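Local coordinates for protein putative oxidoreductase (Salmonella enterica subsp. enterica serovar Typhimurium, PDB 3NX4) that binds NADP and probably works as an NADPH-dependent acryloyl-CoA reductase of the medium-chain dehydrogenase/reductase family, at residues I53-F65 against L85-A99. Sequence-based numbering, arbitrary orientation.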
ATOM      1  N   ILE A  53      11.338   9.866 -21.043  1.00 70.96           N
ATOM      2  CA  ILE A  53       9.949  10.310 -21.047  1.00 63.99           C
ATOM      3  C   ILE A  53       9.381  10.390 -22.463  1.00 63.09           C
ATOM      4  O   ILE A  53       8.257   9.953 -22.720  1.00 57.80           O
ATOM      5  CB  ILE A  53       9.802  11.692 -20.386  1.00 57.12           C
ATOM      6  CG1 ILE A  53      10.316  11.657 -18.946  1.00 51.78           C
ATOM      7  CG2 ILE A  53       8.351  12.148 -20.433  1.00 51.50           C
ATOM      8  CD1 ILE A  53       9.436  10.858 -18.007  1.00 53.80           C
ATOM      9  N   ILE A  54      10.166  10.931 -23.383  1.00 70.24           N
ATOM     10  CA  ILE A  54       9.714  11.088 -24.754  1.00 76.36           C
ATOM     11  C   ILE A  54      10.338  10.059 -25.685  1.00 87.86           C
ATOM     12  O   ILE A  54      11.555   9.994 -25.816  1.00 86.31           O
ATOM     13  CB  ILE A  54      10.085  12.474 -25.287  1.00 68.70           C
ATOM     14  CG1 ILE A  54       9.682  13.554 -24.288  1.00 59.62           C
ATOM     15  CG2 ILE A  54       9.412  12.723 -26.610  1.00 69.03           C
ATOM     16  CD1 ILE A  54       8.214  13.700 -24.128  1.00 55.43           C
ATOM     17  N   ARG A  55       9.498   9.257 -26.330  1.00 83.69           N
ATOM     18  CA  ARG A  55       9.979   8.281 -27.301  1.00 96.88           C
ATOM     19  C   ARG A  55       9.666   8.698 -28.738  1.00101.28           C
ATOM     20  O   ARG A  55      10.136   8.081 -29.685  1.00104.50           O
ATOM     21  CB  ARG A  55       9.422   6.890 -27.005  1.00102.95           C
ATOM     22  CG  ARG A  55      10.196   6.149 -25.942  1.00110.55           C
ATOM     23  CD  ARG A  55       9.598   4.784 -25.673  1.00120.40           C
ATOM     24  NE  ARG A  55       9.504   3.964 -26.878  1.00127.34           N
ATOM     25  CZ  ARG A  55      10.511   3.257 -27.380  1.00130.78           C
ATOM     26  NH1 ARG A  55      11.697   3.273 -26.784  1.00131.18           N
ATOM     27  NH2 ARG A  55      10.331   2.539 -28.479  1.00131.45           N
ATOM     28  N   HIS A  56       8.883   9.757 -28.890  1.00100.03           N
ATOM     29  CA  HIS A  56       8.510  10.260 -30.203  1.00 98.18           C
ATOM     30  C   HIS A  56       9.006  11.687 -30.405  1.00 85.23           C
ATOM     31  O   HIS A  56       8.785  12.539 -29.566  1.00 85.03           O
ATOM     32  CB  HIS A  56       6.988  10.243 -30.357  1.00110.35           C
ATOM     33  CG  HIS A  56       6.413   8.880 -30.582  1.00122.29           C
ATOM     34  ND1 HIS A  56       6.682   8.138 -31.712  1.00127.16           N
ATOM     35  CD2 HIS A  56       5.560   8.137 -29.840  1.00127.00           C
ATOM     36  CE1 HIS A  56       6.035   6.989 -31.649  1.00129.44           C
ATOM     37  NE2 HIS A  56       5.347   6.962 -30.521  1.00129.66           N
ATOM     38  N   PHE A  57       9.669  11.944 -31.522  1.00 76.92           N
ATOM     39  CA  PHE A  57      10.154  13.280 -31.841  1.00 69.93           C
ATOM     40  C   PHE A  57       9.816  13.587 -33.289  1.00 70.35           C
ATOM     41  O   PHE A  57       9.760  12.681 -34.108  1.00 75.49           O
ATOM     42  CB  PHE A  57      11.660  13.359 -31.643  1.00 73.33           C
ATOM     43  CG  PHE A  57      12.092  13.289 -30.211  1.00 75.02           C
ATOM     44  CD1 PHE A  57      12.254  14.438 -29.473  1.00 73.72           C
ATOM     45  CD2 PHE A  57      12.347  12.079 -29.611  1.00 73.56           C
ATOM     46  CE1 PHE A  57      12.654  14.381 -28.164  1.00 67.86           C
ATOM     47  CE2 PHE A  57      12.751  12.021 -28.306  1.00 73.80           C
ATOM     48  CZ  PHE A  57      12.899  13.175 -27.581  1.00 68.84           C
ATOM     49  N   PRO A  58       9.604  14.849 -33.626  1.00 67.43           N
ATOM     50  CA  PRO A  58       9.639  15.976 -32.698  1.00 64.85           C
ATOM     51  C   PRO A  58       8.427  16.026 -31.772  1.00 65.44           C
ATOM     52  O   PRO A  58       7.355  15.550 -32.117  1.00 66.06           O
ATOM     53  CB  PRO A  58       9.632  17.173 -33.634  1.00 64.76           C
ATOM     54  CG  PRO A  58       8.849  16.713 -34.788  1.00 67.22           C
ATOM     55  CD  PRO A  58       9.131  15.253 -34.956  1.00 66.73           C
HETATM   56  N   MSE A  59       8.616  16.601 -30.594  1.00 66.02           N
HETATM   57  CA  MSE A  59       7.558  16.673 -29.603  1.00 63.07           C
HETATM   58  C   MSE A  59       7.386  18.041 -28.968  1.00 57.78           C
HETATM   59  O   MSE A  59       8.352  18.702 -28.648  1.00 56.31           O
HETATM   60  CB  MSE A  59       7.840  15.644 -28.508  1.00 60.30           C
HETATM   61  CG  MSE A  59       6.978  15.779 -27.275  1.00 59.30           C
HETATM   62 SE   MSE A  59       5.195  15.155 -27.589  0.75 59.63          SE
HETATM   63  CE  MSE A  59       5.642  13.370 -28.127  1.00 72.93           C
ATOM     64  N   ILE A  60       6.144  18.446 -28.756  1.00 56.71           N
ATOM     65  CA  ILE A  60       5.871  19.660 -28.017  1.00 49.69           C
ATOM     66  C   ILE A  60       5.579  19.142 -26.617  1.00 46.57           C
ATOM     67  O   ILE A  60       4.616  18.422 -26.417  1.00 49.86           O
ATOM     68  CB  ILE A  60       4.638  20.378 -28.528  1.00 47.74           C
ATOM     69  CG1 ILE A  60       4.863  20.887 -29.947  1.00 56.71           C
ATOM     70  CG2 ILE A  60       4.297  21.535 -27.635  1.00 44.09           C
ATOM     71  CD1 ILE A  60       3.878  21.935 -30.344  1.00 60.68           C
ATOM     72  N   PRO A  61       6.413  19.499 -25.651  1.00 44.30           N
ATOM     73  CA  PRO A  61       6.244  18.984 -24.293  1.00 40.70           C
ATOM     74  C   PRO A  61       5.234  19.824 -23.520  1.00 40.30           C
ATOM     75  O   PRO A  61       4.670  20.780 -24.067  1.00 39.56           O
ATOM     76  CB  PRO A  61       7.638  19.151 -23.697  1.00 42.71           C
ATOM     77  CG  PRO A  61       8.146  20.402 -24.348  1.00 42.12           C
ATOM     78  CD  PRO A  61       7.609  20.356 -25.772  1.00 39.61           C
ATOM     79  N   GLY A  62       5.015  19.463 -22.260  1.00 38.48           N
ATOM     80  CA  GLY A  62       4.091  20.181 -21.404  1.00 36.50           C
ATOM     81  C   GLY A  62       2.862  19.336 -21.124  1.00 37.48           C
ATOM     82  O   GLY A  62       1.979  19.203 -21.977  1.00 37.09           O
ATOM     83  N   ILE A  63       2.801  18.769 -19.922  1.00 32.19           N
ATOM     84  CA  ILE A  63       1.718  17.867 -19.566  1.00 33.88           C
ATOM     85  C   ILE A  63       0.497  18.628 -19.054  1.00 33.17           C
ATOM     86  O   ILE A  63      -0.554  18.035 -18.814  1.00 31.85           O
ATOM     87  CB  ILE A  63       2.176  16.813 -18.520  1.00 36.78           C
ATOM     88  CG1 ILE A  63       2.555  17.484 -17.196  1.00 34.14           C
ATOM     89  CG2 ILE A  63       3.355  16.005 -19.060  1.00 31.08           C
ATOM     90  CD1 ILE A  63       3.132  16.508 -16.159  1.00 33.32           C
ATOM     91  N   ASP A  64       0.640  19.940 -18.889  1.00 27.40           N
ATOM     92  CA  ASP A  64      -0.457  20.775 -18.409  1.00 33.84           C
ATOM     93  C   ASP A  64      -0.713  21.934 -19.364  1.00 37.67           C
ATOM     94  O   ASP A  64       0.196  22.393 -20.051  1.00 33.93           O
ATOM     95  CB  ASP A  64      -0.112  21.407 -17.049  1.00 31.30           C
ATOM     96  CG  ASP A  64       0.305  20.401 -16.003  1.00 35.57           C
ATOM     97  OD1 ASP A  64      -0.107  19.225 -16.086  1.00 34.19           O
ATOM     98  OD2 ASP A  64       1.029  20.812 -15.066  1.00 31.86           O
ATOM     99  N   PHE A  65      -1.945  22.428 -19.378  1.00 31.00           N
ATOM    100  CA  PHE A  65      -2.222  23.742 -19.953  1.00 34.35           C
ATOM    101  C   PHE A  65      -3.574  24.260 -19.482  1.00 36.10           C
ATOM    102  O   PHE A  65      -4.417  23.495 -19.014  1.00 31.45           O
ATOM    103  CB  PHE A  65      -2.103  23.754 -21.491  1.00 29.02           C
ATOM    104  CG  PHE A  65      -3.187  22.964 -22.211  1.00 29.90           C
ATOM    105  CD1 PHE A  65      -4.498  23.409 -22.228  1.00 33.76           C
ATOM    106  CD2 PHE A  65      -2.878  21.787 -22.881  1.00 29.29           C
ATOM    107  CE1 PHE A  65      -5.495  22.685 -22.907  1.00 32.40           C
ATOM    108  CE2 PHE A  65      -3.858  21.068 -23.558  1.00 36.61           C
ATOM    109  CZ  PHE A  65      -5.170  21.515 -23.565  1.00 32.71           C
ATOM    110  N   LEU A  85      -6.136  21.303 -18.681  1.00 32.12           N
ATOM    111  CA  LEU A  85      -5.789  19.915 -18.927  1.00 34.57           C
ATOM    112  C   LEU A  85      -4.521  19.565 -18.164  1.00 33.41           C
ATOM    113  O   LEU A  85      -3.561  20.333 -18.149  1.00 27.78           O
ATOM    114  CB  LEU A  85      -5.597  19.649 -20.425  1.00 30.69           C
ATOM    115  CG  LEU A  85      -5.139  18.252 -20.870  1.00 32.85           C
ATOM    116  CD1 LEU A  85      -5.646  17.928 -22.295  1.00 31.75           C
ATOM    117  CD2 LEU A  85      -3.624  18.107 -20.790  1.00 29.79           C
ATOM    118  N   THR A  86      -4.537  18.404 -17.523  1.00 31.58           N
ATOM    119  CA  THR A  86      -3.320  17.796 -17.006  1.00 33.06           C
ATOM    120  C   THR A  86      -3.329  16.319 -17.393  1.00 27.06           C
ATOM    121  O   THR A  86      -4.380  15.661 -17.355  1.00 32.22           O
ATOM    122  CB  THR A  86      -3.191  17.933 -15.455  1.00 29.03           C
ATOM    123  OG1 THR A  86      -4.219  17.172 -14.805  1.00 33.78           O
ATOM    124  CG2 THR A  86      -3.303  19.393 -15.023  1.00 28.57           C
ATOM    125  N   GLY A  87      -2.172  15.799 -17.790  1.00 31.91           N
ATOM    126  CA  GLY A  87      -2.007  14.356 -17.917  1.00 29.11           C
ATOM    127  C   GLY A  87      -2.515  13.751 -19.208  1.00 35.68           C
ATOM    128  O   GLY A  87      -2.399  14.356 -20.276  1.00 38.94           O
ATOM    129  N   TRP A  88      -3.068  12.545 -19.094  1.00 34.38           N
ATOM    130  CA  TRP A  88      -3.625  11.790 -20.222  1.00 36.21           C
ATOM    131  C   TRP A  88      -2.625  11.458 -21.333  1.00 39.97           C
ATOM    132  O   TRP A  88      -3.025  11.011 -22.402  1.00 40.09           O
ATOM    133  CB  TRP A  88      -4.838  12.511 -20.815  1.00 37.61           C
ATOM    134  CG  TRP A  88      -6.022  12.574 -19.897  1.00 34.87           C
ATOM    135  CD1 TRP A  88      -6.607  13.700 -19.383  1.00 33.84           C
ATOM    136  CD2 TRP A  88      -6.757  11.463 -19.369  1.00 35.29           C
ATOM    137  NE1 TRP A  88      -7.672  13.355 -18.583  1.00 36.09           N
ATOM    138  CE2 TRP A  88      -7.782  11.988 -18.555  1.00 36.48           C
ATOM    139  CE3 TRP A  88      -6.654  10.076 -19.514  1.00 37.67           C
ATOM    140  CZ2 TRP A  88      -8.696  11.172 -17.887  1.00 38.03           C
ATOM    141  CZ3 TRP A  88      -7.567   9.266 -18.847  1.00 39.32           C
ATOM    142  CH2 TRP A  88      -8.573   9.818 -18.047  1.00 36.63           C
ATOM    143  N   GLY A  89      -1.342  11.630 -21.048  1.00 39.20           N
ATOM    144  CA  GLY A  89      -0.292  11.368 -22.011  1.00 34.48           C
ATOM    145  C   GLY A  89       0.077  12.598 -22.815  1.00 42.56           C
ATOM    146  O   GLY A  89       1.000  12.570 -23.625  1.00 44.44           O
ATOM    147  N   VAL A  90      -0.636  13.691 -22.583  1.00 34.09           N
ATOM    148  CA  VAL A  90      -0.320  14.929 -23.258  1.00 38.39           C
ATOM    149  C   VAL A  90       1.060  15.330 -22.761  1.00 38.24           C
ATOM    150  O   VAL A  90       1.353  15.226 -21.576  1.00 40.15           O
ATOM    151  CB  VAL A  90      -1.333  16.030 -22.931  1.00 34.89           C
ATOM    152  CG1 VAL A  90      -0.902  17.345 -23.534  1.00 39.20           C
ATOM    153  CG2 VAL A  90      -2.711  15.644 -23.413  1.00 37.14           C
ATOM    154  N   GLY A  91       1.909  15.776 -23.672  1.00 36.58           N
ATOM    155  CA  GLY A  91       3.259  16.169 -23.330  1.00 43.57           C
ATOM    156  C   GLY A  91       4.199  14.983 -23.269  1.00 48.50           C
ATOM    157  O   GLY A  91       5.386  15.141 -23.011  1.00 49.29           O
ATOM    158  N   GLU A  92       3.663  13.781 -23.471  1.00 45.23           N
ATOM    159  CA  GLU A  92       4.473  12.561 -23.486  1.00 49.66           C
ATOM    160  C   GLU A  92       4.382  11.800 -24.808  1.00 54.32           C
ATOM    161  O   GLU A  92       5.390  11.388 -25.373  1.00 50.12           O
ATOM    162  CB  GLU A  92       4.043  11.596 -22.387  1.00 47.40           C
ATOM    163  CG  GLU A  92       4.177  12.128 -20.983  1.00 50.37           C
ATOM    164  CD  GLU A  92       3.667  11.143 -19.956  1.00 56.21           C
ATOM    165  OE1 GLU A  92       2.565  11.362 -19.421  1.00 55.35           O
ATOM    166  OE2 GLU A  92       4.357  10.140 -19.700  1.00 56.90           O
ATOM    167  N   ASN A  93       3.158  11.644 -25.301  1.00 54.01           N
ATOM    168  CA  ASN A  93       2.897  10.999 -26.578  1.00 58.47           C
ATOM    169  C   ASN A  93       1.998  11.854 -27.465  1.00 59.30           C
ATOM    170  O   ASN A  93       1.687  11.482 -28.589  1.00 60.87           O
ATOM    171  CB  ASN A  93       2.318   9.593 -26.401  1.00 65.81           C
ATOM    172  CG  ASN A  93       1.095   9.570 -25.514  1.00 74.89           C
ATOM    173  OD1 ASN A  93       0.210  10.411 -25.634  1.00 79.43           O
ATOM    174  ND2 ASN A  93       1.038   8.596 -24.620  1.00 81.39           N
ATOM    175  N   HIS A  94       1.567  12.993 -26.944  1.00 52.47           N
ATOM    176  CA  HIS A  94       0.711  13.902 -27.689  1.00 52.63           C
ATOM    177  C   HIS A  94       1.214  15.333 -27.534  1.00 51.03           C
ATOM    178  O   HIS A  94       1.487  15.767 -26.422  1.00 51.47           O
ATOM    179  CB  HIS A  94      -0.721  13.777 -27.174  1.00 47.76           C
ATOM    180  CG  HIS A  94      -1.729  14.538 -27.973  1.00 52.00           C
ATOM    181  ND1 HIS A  94      -2.473  13.959 -28.977  1.00 56.29           N
ATOM    182  CD2 HIS A  94      -2.130  15.828 -27.904  1.00 56.75           C
ATOM    183  CE1 HIS A  94      -3.285  14.861 -29.497  1.00 56.98           C
ATOM    184  NE2 HIS A  94      -3.097  16.003 -28.864  1.00 62.54           N
ATOM    185  N   TRP A  95       1.320  16.076 -28.631  1.00 46.71           N
ATOM    186  CA  TRP A  95       1.774  17.461 -28.542  1.00 43.90           C
ATOM    187  C   TRP A  95       1.029  18.206 -27.442  1.00 39.53           C
ATOM    188  O   TRP A  95      -0.202  18.156 -27.365  1.00 43.15           O
ATOM    189  CB  TRP A  95       1.630  18.175 -29.884  1.00 44.41           C
ATOM    190  CG  TRP A  95       2.731  17.834 -30.848  1.00 51.86           C
ATOM    191  CD1 TRP A  95       3.614  16.794 -30.755  1.00 50.69           C
ATOM    192  CD2 TRP A  95       3.078  18.548 -32.040  1.00 54.12           C
ATOM    193  NE1 TRP A  95       4.482  16.815 -31.821  1.00 54.30           N
ATOM    194  CE2 TRP A  95       4.175  17.883 -32.623  1.00 56.62           C
ATOM    195  CE3 TRP A  95       2.564  19.683 -32.674  1.00 53.78           C
ATOM    196  CZ2 TRP A  95       4.766  18.316 -33.806  1.00 60.19           C
ATOM    197  CZ3 TRP A  95       3.153  20.111 -33.846  1.00 58.12           C
ATOM    198  CH2 TRP A  95       4.243  19.431 -34.399  1.00 57.68           C
ATOM    199  N   GLY A  96       1.785  18.902 -26.600  1.00 40.29           N
ATOM    200  CA  GLY A  96       1.266  19.385 -25.338  1.00 41.32           C
ATOM    201  C   GLY A  96       1.142  20.878 -25.118  1.00 39.74           C
ATOM    202  O   GLY A  96       0.926  21.659 -26.048  1.00 39.89           O
ATOM    203  N   GLY A  97       1.300  21.270 -23.857  1.00 37.97           N
ATOM    204  CA  GLY A  97       0.835  22.560 -23.394  1.00 36.72           C
ATOM    205  C   GLY A  97       1.808  23.708 -23.503  1.00 35.74           C
ATOM    206  O   GLY A  97       1.418  24.866 -23.330  1.00 36.10           O
ATOM    207  N   LEU A  98       3.070  23.403 -23.779  1.00 33.85           N
ATOM    208  CA  LEU A  98       4.070  24.464 -23.873  1.00 32.80           C
ATOM    209  C   LEU A  98       4.082  25.041 -25.283  1.00 41.56           C
ATOM    210  O   LEU A  98       5.078  24.967 -26.005  1.00 38.13           O
ATOM    211  CB  LEU A  98       5.452  23.976 -23.402  1.00 34.50           C
ATOM    212  CG  LEU A  98       5.489  23.738 -21.884  1.00 38.70           C
ATOM    213  CD1 LEU A  98       6.628  22.816 -21.448  1.00 39.03           C
ATOM    214  CD2 LEU A  98       5.540  25.061 -21.124  1.00 39.93           C
ATOM    215  N   ALA A  99       2.941  25.612 -25.657  1.00 45.31           N
ATOM    216  CA  ALA A  99       2.731  26.168 -26.988  1.00 46.40           C
ATOM    217  C   ALA A  99       1.536  27.111 -26.959  1.00 45.50           C
ATOM    218  O   ALA A  99       0.745  27.101 -26.012  1.00 43.30           O
ATOM    219  CB  ALA A  99       2.503  25.058 -28.001  1.00 47.67           C
TER
HETATM  220  O   HOH W   1       6.325   8.823 -21.017  1.00 62.74           O
HETATM  221  O   HOH W   2       7.044  10.065 -26.707  1.00 69.08           O
HETATM  222  O   HOH W   3       6.561  17.233 -21.128  1.00 42.29           O
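Phe65 and Leu85 form an antiparallel hydrogen-bonded pair, Phe65 N to Leu85 O at 2.9 Å and Leu85 N to Phe65 O, at the mouth of the 64-72/82-86 hairpin in the GroES-like domain. Asp64 and Thr86 follow as the non-hydrogen-bonded pair, and Gly87 N then binds Ile63 O at 2.9 Å; the side chain of Ile63 lies about 6 Å from the bound NADP. Beyond a type I' turn from Gly87 to Val90 residues 96-98 double back on 60-62: Gly96 N reaches Ile60 O, Gly97 N reaches Gly62 O, and Leu98 N meets Pro61 O in its carbonyl plane. Glycines make this possible: Gly62 lies against Gly97 and Gly91 against Pro61, their alpha carbons 4.5 and 4.2 Å apart.

Leu85 CB sits over one face of the Phe65 ring, 17° off its normal. On the opposite sheet face Asp64 OD1 touches Thr86 CG2, while its carboxylate is bonded by Thr126, Asn40 and Ser38. At the other end Trp95 lays its indole across Ile60, whose CG1, anti to the carbonyl carbon (chi1 -66°), lies over the five-membered ring; Ile60 CD1 reaches Trp95 CE3 at 3.5 Å. Trp95 NE1 donates to Pro58 O at 3.2 Å, fixing the indole's edge. Met59, present as selenomethionine and bent at chi2 and chi3, brings its SE obliquely beside the same ring, the selenium counterpart of a Met-aromatic contact, and CE to Glu92 O. Glu92 also pairs with Lys42 through OE1, and water 1 donates to both Glu92 OE2, at 2.7 Å, and Ile53 O.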